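Local coordinates for DNA replication licensing factor MCM related protein (Thermoplasma acidophilum, PDB 4ME3) that probably unwinds DNA at replication as an ATP-driven helicase of the MCM family, this chain being its N-terminal domain, which carries the zinc site and an OB fold, at residues D19-R22 / D23-L27; A109-I112 / R113-R116; L227-P230 / G231-V234. All coordinates share one frame; numbering follows the deposited sequence.

Interaction 1 of 3, residues D19-R22 / D23-L27; sequences DLWR and DFFRL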
loop_
_atom_site.group_PDB
_atom_site.type_symbol
_atom_site.label_atom_id
_atom_site.label_comp_id
_atom_site.label_asym_id
_atom_site.label_seq_id
_atom_site.Cartn_x
_atom_site.Cartn_y
_atom_site.Cartn_z
ATOM N N ASP A 19 11.051 6.172 -14.926
ATOM C CA ASP A 19 12.335 5.988 -15.599
ATOM C C ASP A 19 13.443 5.727 -14.586
ATOM O O ASP A 19 14.316 4.899 -14.817
ATOM C CB ASP A 19 12.685 7.204 -16.461
ATOM C CG ASP A 19 11.936 7.220 -17.779
ATOM O OD1 ASP A 19 11.477 6.145 -18.223
ATOM O OD2 ASP A 19 11.813 8.308 -18.381
ATOM N N LEU A 20 13.402 6.434 -13.461
ATOM C CA LEU A 20 14.388 6.241 -12.403
ATOM C C LEU A 20 14.304 4.826 -11.813
ATOM O O LEU A 20 15.329 4.183 -11.574
ATOM C CB LEU A 20 14.212 7.301 -11.315
ATOM C CG LEU A 20 14.678 8.706 -11.713
ATOM C CD1 LEU A 20 14.112 9.760 -10.777
ATOM C CD2 LEU A 20 16.193 8.777 -11.732
ATOM N N TRP A 21 13.089 4.340 -11.579
ATOM C CA TRP A 21 12.908 2.971 -11.098
ATOM C C TRP A 21 13.438 1.963 -12.109
ATOM O O TRP A 21 14.096 0.991 -11.742
ATOM C CB TRP A 21 11.433 2.669 -10.829
ATOM C CG TRP A 21 10.940 3.127 -9.492
ATOM C CD1 TRP A 21 10.003 4.090 -9.251
ATOM C CD2 TRP A 21 11.353 2.640 -8.210
ATOM N NE1 TRP A 21 9.810 4.233 -7.899
ATOM C CE2 TRP A 21 10.625 3.353 -7.237
ATOM C CE3 TRP A 21 12.267 1.672 -7.790
ATOM C CZ2 TRP A 21 10.778 3.124 -5.871
ATOM C CZ3 TRP A 21 12.420 1.447 -6.435
ATOM C CH2 TRP A 21 11.679 2.169 -5.492
ATOM N N ARG A 22 13.133 2.184 -13.384
ATOM C CA ARG A 22 13.549 1.256 -14.433
ATOM C C ARG A 22 15.059 1.032 -14.418
ATOM O O ARG A 22 15.526 -0.107 -14.445
ATOM C CB ARG A 22 13.116 1.763 -15.810
ATOM C CG ARG A 22 11.629 1.624 -16.076
ATOM C CD ARG A 22 11.298 1.821 -17.546
ATOM N NE ARG A 22 9.860 1.912 -17.764
ATOM C CZ ARG A 22 9.159 3.040 -17.699
ATOM N NH1 ARG A 22 9.758 4.193 -17.429
ATOM N NH2 ARG A 22 7.850 3.020 -17.909
ATOM N N ASP A 23 15.818 2.119 -14.381
ATOM C CA ASP A 23 17.270 2.017 -14.360
ATOM C C ASP A 23 17.749 1.371 -13.067
ATOM O O ASP A 23 18.699 0.589 -13.068
ATOM C CB ASP A 23 17.904 3.398 -14.510
ATOM C CG ASP A 23 17.970 3.862 -15.944
ATOM O OD1 ASP A 23 17.793 3.027 -16.853
ATOM O OD2 ASP A 23 18.209 5.071 -16.151
ATOM N N PHE A 24 17.089 1.698 -11.959
ATOM C CA PHE A 24 17.489 1.163 -10.664
ATOM C C PHE A 24 17.386 -0.361 -10.616
ATOM O O PHE A 24 18.326 -1.046 -10.206
ATOM C CB PHE A 24 16.645 1.761 -9.536
ATOM C CG PHE A 24 16.864 1.087 -8.218
ATOM C CD1 PHE A 24 18.003 1.353 -7.474
ATOM C CD2 PHE A 24 15.954 0.165 -7.737
ATOM C CE1 PHE A 24 18.219 0.720 -6.267
ATOM C CE2 PHE A 24 16.167 -0.474 -6.534
ATOM C CZ PHE A 24 17.299 -0.195 -5.796
ATOM N N PHE A 25 16.237 -0.889 -11.025
ATOM C CA PHE A 25 15.999 -2.324 -10.950
ATOM C C PHE A 25 17.079 -3.071 -11.722
ATOM O O PHE A 25 17.584 -4.097 -11.266
ATOM C CB PHE A 25 14.622 -2.681 -11.516
ATOM C CG PHE A 25 13.468 -2.262 -10.644
ATOM C CD1 PHE A 25 13.517 -2.418 -9.266
ATOM C CD2 PHE A 25 12.324 -1.725 -11.210
ATOM C CE1 PHE A 25 12.452 -2.037 -8.475
ATOM C CE2 PHE A 25 11.257 -1.341 -10.422
ATOM C CZ PHE A 25 11.321 -1.501 -9.053
ATOM N N ARG A 26 17.436 -2.546 -12.889
ATOM C CA ARG A 26 18.451 -3.176 -13.728
ATOM C C ARG A 26 19.846 -3.032 -13.129
ATOM O O ARG A 26 20.555 -4.022 -12.936
ATOM C CB ARG A 26 18.435 -2.569 -15.133
ATOM C CG ARG A 26 19.343 -3.296 -16.110
ATOM C CD ARG A 26 19.449 -2.582 -17.450
ATOM N NE ARG A 26 18.716 -1.318 -17.486
ATOM C CZ ARG A 26 17.435 -1.194 -17.824
ATOM N NH1 ARG A 26 16.713 -2.259 -18.152
ATOM N NH2 ARG A 26 16.867 0.004 -17.828
ATOM N N LEU A 27 20.232 -1.793 -12.840
ATOM C CA LEU A 27 21.572 -1.491 -12.343
ATOM C C LEU A 27 21.940 -2.294 -11.106
ATOM O O LEU A 27 23.064 -2.775 -10.991
ATOM C CB LEU A 27 21.694 -0.005 -12.007
ATOM C CG LEU A 27 22.202 0.941 -13.087
ATOM C CD1 LEU A 27 22.164 2.360 -12.547
ATOM C CD2 LEU A 27 23.614 0.567 -13.528
#

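Interaction 2 of 3, residues A109-I112 / R113-R116; sequences AYRI and RDIR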
loop_
_atom_site.group_PDB
_atom_site.type_symbol
_atom_site.label_atom_id
_atom_site.label_comp_id
_atom_site.label_asym_id
_atom_site.label_seq_id
_atom_site.Cartn_x
_atom_site.Cartn_y
_atom_site.Cartn_z
ATOM N N ALA A 109 13.600 7.284 12.286
ATOM C CA ALA A 109 13.098 6.638 13.492
ATOM C C ALA A 109 12.483 7.668 14.435
ATOM O O ALA A 109 13.058 8.735 14.660
ATOM C CB ALA A 109 14.216 5.881 14.191
ATOM N N TYR A 110 11.310 7.344 14.975
ATOM C CA TYR A 110 10.609 8.231 15.903
ATOM C C TYR A 110 10.011 7.443 17.065
ATOM O O TYR A 110 9.454 6.369 16.867
ATOM C CB TYR A 110 9.469 8.964 15.189
ATOM C CG TYR A 110 9.898 10.091 14.281
ATOM C CD1 TYR A 110 10.188 9.860 12.943
ATOM C CD2 TYR A 110 9.996 11.390 14.757
ATOM C CE1 TYR A 110 10.576 10.888 12.112
ATOM C CE2 TYR A 110 10.381 12.426 13.930
ATOM C CZ TYR A 110 10.667 12.172 12.610
ATOM O OH TYR A 110 11.058 13.202 11.783
ATOM N N ARG A 111 10.114 7.982 18.279
ATOM C CA ARG A 111 9.322 7.471 19.392
ATOM C C ARG A 111 7.867 7.825 19.089
ATOM O O ARG A 111 7.610 8.860 18.486
ATOM C CB ARG A 111 9.740 8.125 20.714
ATOM C CG ARG A 111 11.200 7.929 21.100
ATOM C CD ARG A 111 11.468 8.447 22.510
ATOM N NE ARG A 111 11.088 9.851 22.655
ATOM C CZ ARG A 111 11.000 10.497 23.813
ATOM N NH1 ARG A 111 11.264 9.869 24.953
ATOM N NH2 ARG A 111 10.642 11.775 23.836
ATOM N N ILE A 112 6.919 6.983 19.496
ATOM C CA ILE A 112 5.506 7.246 19.208
ATOM C C ILE A 112 5.106 8.642 19.692
ATOM O O ILE A 112 4.406 9.379 18.996
ATOM C CB ILE A 112 4.580 6.184 19.842
ATOM C CG1 ILE A 112 4.747 4.839 19.124
ATOM C CG2 ILE A 112 3.120 6.622 19.768
ATOM C CD1 ILE A 112 4.068 3.673 19.825
ATOM N N ARG A 113 5.571 9.008 20.879
ATOM C CA ARG A 113 5.210 10.291 21.475
ATOM C C ARG A 113 5.852 11.480 20.755
ATOM O O ARG A 113 5.459 12.626 20.976
ATOM C CB ARG A 113 5.609 10.306 22.951
ATOM C CG ARG A 113 7.107 10.342 23.173
ATOM C CD ARG A 113 7.491 9.862 24.572
ATOM N NE ARG A 113 6.851 10.644 25.627
ATOM C CZ ARG A 113 5.865 10.212 26.410
ATOM N NH1 ARG A 113 5.371 8.986 26.286
ATOM N NH2 ARG A 113 5.366 11.018 27.337
ATOM N N ASP A 114 6.831 11.213 19.894
ATOM C CA ASP A 114 7.539 12.281 19.191
ATOM C C ASP A 114 6.987 12.544 17.789
ATOM O O ASP A 114 7.424 13.472 17.104
ATOM C CB ASP A 114 9.030 11.959 19.096
ATOM C CG ASP A 114 9.732 12.036 20.437
ATOM O OD1 ASP A 114 9.148 12.588 21.395
ATOM O OD2 ASP A 114 10.874 11.547 20.531
ATOM N N ILE A 115 6.029 11.730 17.362
ATOM C CA ILE A 115 5.423 11.901 16.047
ATOM C C ILE A 115 4.619 13.201 16.001
ATOM O O ILE A 115 3.923 13.534 16.960
ATOM C CB ILE A 115 4.513 10.702 15.707
ATOM C CG1 ILE A 115 5.364 9.435 15.572
ATOM C CG2 ILE A 115 3.732 10.972 14.432
ATOM C CD1 ILE A 115 4.566 8.154 15.442
ATOM N N ARG A 116 4.722 13.927 14.891
ATOM C CA ARG A 116 4.017 15.202 14.726
ATOM C C ARG A 116 3.385 15.308 13.340
ATOM O O ARG A 116 3.615 14.463 12.474
ATOM C CB ARG A 116 4.983 16.368 14.943
ATOM C CG ARG A 116 5.607 16.415 16.323
ATOM C CD ARG A 116 4.630 16.898 17.388
ATOM N NE ARG A 116 5.298 17.064 18.677
ATOM C CZ ARG A 116 5.449 16.102 19.580
ATOM N NH1 ARG A 116 4.965 14.883 19.362
ATOM N NH2 ARG A 116 6.084 16.361 20.717
HETATM O O HOH W 1 11.878 10.262 18.371
#

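Interaction 3 of 3, residues L227-P230 / G231-V234; sequences LLYP and GNRV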
loop_
_atom_site.group_PDB
_atom_site.type_symbol
_atom_site.label_atom_id
_atom_site.label_comp_id
_atom_site.label_asym_id
_atom_site.label_seq_id
_atom_site.Cartn_x
_atom_site.Cartn_y
_atom_site.Cartn_z
ATOM N N LEU A 227 0.784 -11.425 11.180
ATOM C CA LEU A 227 2.154 -11.677 11.620
ATOM C C LEU A 227 2.418 -11.235 13.057
ATOM O O LEU A 227 3.325 -11.751 13.707
ATOM C CB LEU A 227 3.147 -10.962 10.700
ATOM C CG LEU A 227 3.187 -11.415 9.238
ATOM C CD1 LEU A 227 4.209 -10.594 8.459
ATOM C CD2 LEU A 227 3.498 -12.896 9.138
ATOM N N LEU A 228 1.632 -10.282 13.552
ATOM C CA LEU A 228 1.914 -9.661 14.840
ATOM C C LEU A 228 0.907 -10.075 15.912
ATOM O O LEU A 228 -0.302 -10.112 15.666
ATOM C CB LEU A 228 1.944 -8.136 14.689
ATOM C CG LEU A 228 2.944 -7.606 13.655
ATOM C CD1 LEU A 228 2.928 -6.081 13.596
ATOM C CD2 LEU A 228 4.340 -8.110 13.957
ATOM N N TYR A 229 1.424 -10.383 17.098
ATOM C CA TYR A 229 0.617 -10.852 18.217
ATOM C C TYR A 229 0.971 -10.085 19.489
ATOM O O TYR A 229 2.072 -9.540 19.608
ATOM C CB TYR A 229 0.857 -12.348 18.450
ATOM C CG TYR A 229 0.579 -13.222 17.249
ATOM C CD1 TYR A 229 1.568 -13.477 16.308
ATOM C CD2 TYR A 229 -0.667 -13.804 17.062
ATOM C CE1 TYR A 229 1.321 -14.280 15.209
ATOM C CE2 TYR A 229 -0.925 -14.609 15.965
ATOM C CZ TYR A 229 0.072 -14.845 15.044
ATOM O OH TYR A 229 -0.182 -15.644 13.953
ATOM N N PRO A 230 0.043 -10.041 20.457
ATOM C CA PRO A 230 0.319 -9.309 21.698
ATOM C C PRO A 230 1.599 -9.766 22.391
ATOM O O PRO A 230 1.827 -10.964 22.551
ATOM C CB PRO A 230 -0.908 -9.615 22.560
ATOM C CG PRO A 230 -1.997 -9.842 21.574
ATOM C CD PRO A 230 -1.348 -10.525 20.402
ATOM N N GLY A 231 2.425 -8.803 22.793
ATOM C CA GLY A 231 3.691 -9.087 23.438
ATOM C C GLY A 231 4.874 -8.972 22.493
ATOM O O GLY A 231 6.013 -8.822 22.937
ATOM N N ASN A 232 4.613 -9.050 21.189
ATOM C CA ASN A 232 5.679 -8.951 20.197
ATOM C C ASN A 232 6.378 -7.602 20.261
ATOM O O ASN A 232 5.733 -6.564 20.373
ATOM C CB ASN A 232 5.136 -9.136 18.777
ATOM C CG ASN A 232 4.702 -10.564 18.470
ATOM O OD1 ASN A 232 4.165 -10.820 17.392
ATOM N ND2 ASN A 232 4.923 -11.492 19.400
ATOM N N ARG A 233 7.701 -7.620 20.170
ATOM C CA ARG A 233 8.464 -6.385 20.055
ATOM C C ARG A 233 8.734 -6.135 18.582
ATOM O O ARG A 233 9.336 -6.968 17.910
ATOM C CB ARG A 233 9.770 -6.491 20.839
ATOM C CG ARG A 233 9.543 -6.595 22.335
ATOM C CD ARG A 233 10.834 -6.743 23.114
ATOM N NE ARG A 233 10.562 -6.808 24.546
ATOM C CZ ARG A 233 10.370 -5.746 25.324
ATOM N NH1 ARG A 233 10.429 -4.521 24.817
ATOM N NH2 ARG A 233 10.122 -5.908 26.616
ATOM N N VAL A 234 8.278 -4.993 18.077
ATOM C CA VAL A 234 8.334 -4.742 16.642
ATOM C C VAL A 234 8.940 -3.391 16.291
ATOM O O VAL A 234 8.888 -2.443 17.076
ATOM C CB VAL A 234 6.926 -4.824 16.010
ATOM C CG1 VAL A 234 6.276 -6.151 16.341
ATOM C CG2 VAL A 234 6.047 -3.679 16.492
#

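Interaction 1 of 3, residues D19-R22 / D23-L27
Trp21 meets Phe24 and Phe25, three and four residues further along the same helix, and the three rings form an aromatic cluster. The closest apolar approach joins Trp21 CE3 to Phe25 CZ at 3.5 Å. Their ring planes are only 23° apart, but the centroids lie 5.3 Å from each other, so the rings are slid past one another and barely overlap. Phe24 touches the same end of the indole, its CD2 coming to 4.0 Å from Trp21 CZ3. Here the planes stand at 80° in an oblique pairing. Phe24 has CG anti to its backbone N (chi1 171°), which runs its ring out side by side with Trp21. Replacing Phe25 by an alanine would probably open a gap beside Trp21 CE3 and leave the indole less firmly held.

The backbone adds successive i to i+4 hydrogen bonds. Phe25 N reaches Trp21 O at 2.9 Å, while Arg26 N to Arg22 O, at 3.5 Å, is weak. Charge pairs run along the polar side of the helix: Arg22 NH1 to Asp19 OD1 is a short salt bridge of 2.7 Å, whereas Arg26 NH2 to Asp23 OD1 is long and weak at 3.3 Å. Arg22 has a second acid partner, its NE bridging to Asp83.

Helix 14-27 thus turns its aromatic side inward: Trp21 gives its NE1 hydrogen to Tyr72 O and meets Phe61 edge-to-face, Phe24 lies against helix 51-57, and Phe25 packs between helix 69-84 and strand 46-50 of the MCM N-terminal domain.

Interaction 2 of 3, residues A109-I112 / R113-R116
The backbone from Arg111 to Ile115 bends through two successive i to i+3 hydrogen bonds, Asp114 N to Arg111 O at 2.9 Å and Ile115 N to Ile112 O at 3.3 Å, as expected of the short 3-10 segment it contains. This turn brings the side chains of Arg111 and Asp114 together. Arg111 bends at chi3 (-56°) and presents one side of its guanidinium group, NE and NH2, to the two carboxylate oxygens. NE donates to Asp114 OD2 at 2.7 Å, with OD2 close to the guanidinium plane, while NH2 donates to the syn lone pair of Asp114 OD1 at 3.0 Å. The match is not coplanar: the two flat groups are turned 50° apart, and NE approaches OD2 from above the carboxylate plane. A water ties the same oxygen to the backbone, donating to Asp114 OD2 at 2.7 Å and accepting from Arg111 N.

One face of the Arg111 guanidinium is covered by Arg113, whose CD sits 3.6 Å from Arg111 CZ over the centre of the group. The charged end of Arg113 runs on to a salt bridge with Glu202. On the apolar side, Tyr110 CB touches Ile115 CG1 at 4.1 Å, and Ile112 and Ile115 both lie on Val126 and Ile216, facing the OB-fold strands.

Two donors from Arg111 and one from the water hold the Asp114 carboxylate and should fix its rotation. Asp114 and Glu202 probably offset the charges of Arg111 and Arg113, whose NH2 and NE, respectively, lie 4.3 Å apart, while Arg116 NH1 donates to two carbonyl oxygens, Arg113 O and Ile115 O.

Interaction 3 of 3, residues L227-P230 / G231-V234
With chi1 at -71°, Asn232 has CG anti to its carbonyl carbon and turns its amide back toward Tyr229, the first residue of the turn; chi2 at 175° then directs OD1 to Tyr229 N, from which it accepts a hydrogen bond of 2.8 Å. The donor stands above the plane of the side-chain amide. In the other direction Asn232 N donates to Tyr229 O at 3.0 Å, the bond that closes a type II beta turn from Tyr229 to Asn232. The same two residues are therefore linked twice, once through the backbone N-H of Asn232 and once through its side-chain oxygen.

Pro230 and Gly231 occupy the two central positions of the turn. Gly231 has a positive phi of 101°, and at these backbone angles any side chain would be forced against Pro230 O, which explains glycine at the third position of the type II turn. Alongside, the Tyr229 ring and the Asn232 amide point the same way with their planes steeply inclined, and OD1 lies at the ring edge, 3.9 Å from Tyr229 CD1. Next to the turn, the contact is apolar: Leu228 CD2 meets Val234 CG1 at 3.6 Å.

Lys266 NZ also donates to Asn232 OD1 and to Leu227 O, so the amide oxygen serves two donors and joins the turn to strand 263-267. Asn232, just before strand 233-247, and Val234 within it make backbone hydrogen bonds to Val130 and Gly128, respectively, of strand 123-147. Leu228 and Val234 are buried against Val198 and Ile200, respectively, of strand 191-201, within the sheet of the OB domain.

Overall arrangement
The three contacts follow one another along the chain, each made within a single continuous run of residues. Interaction 1 belongs to helix 14-27 in the helical part and stands apart, its centre about 33 Å from that of interaction 2 and about 35 Å from that of interaction 3. The latter two are nearer neighbours, with centres about 19 Å and nearest atoms about 8 Å apart, though they do not touch. Both pack on strand 123-147 of the OB-fold sheet. All lie away from the zinc site: interactions 2 and 3 shape loops that enter strands of that sheet, and residues 111-116 fall where the MCM N-terminal and OB sequence families overlap.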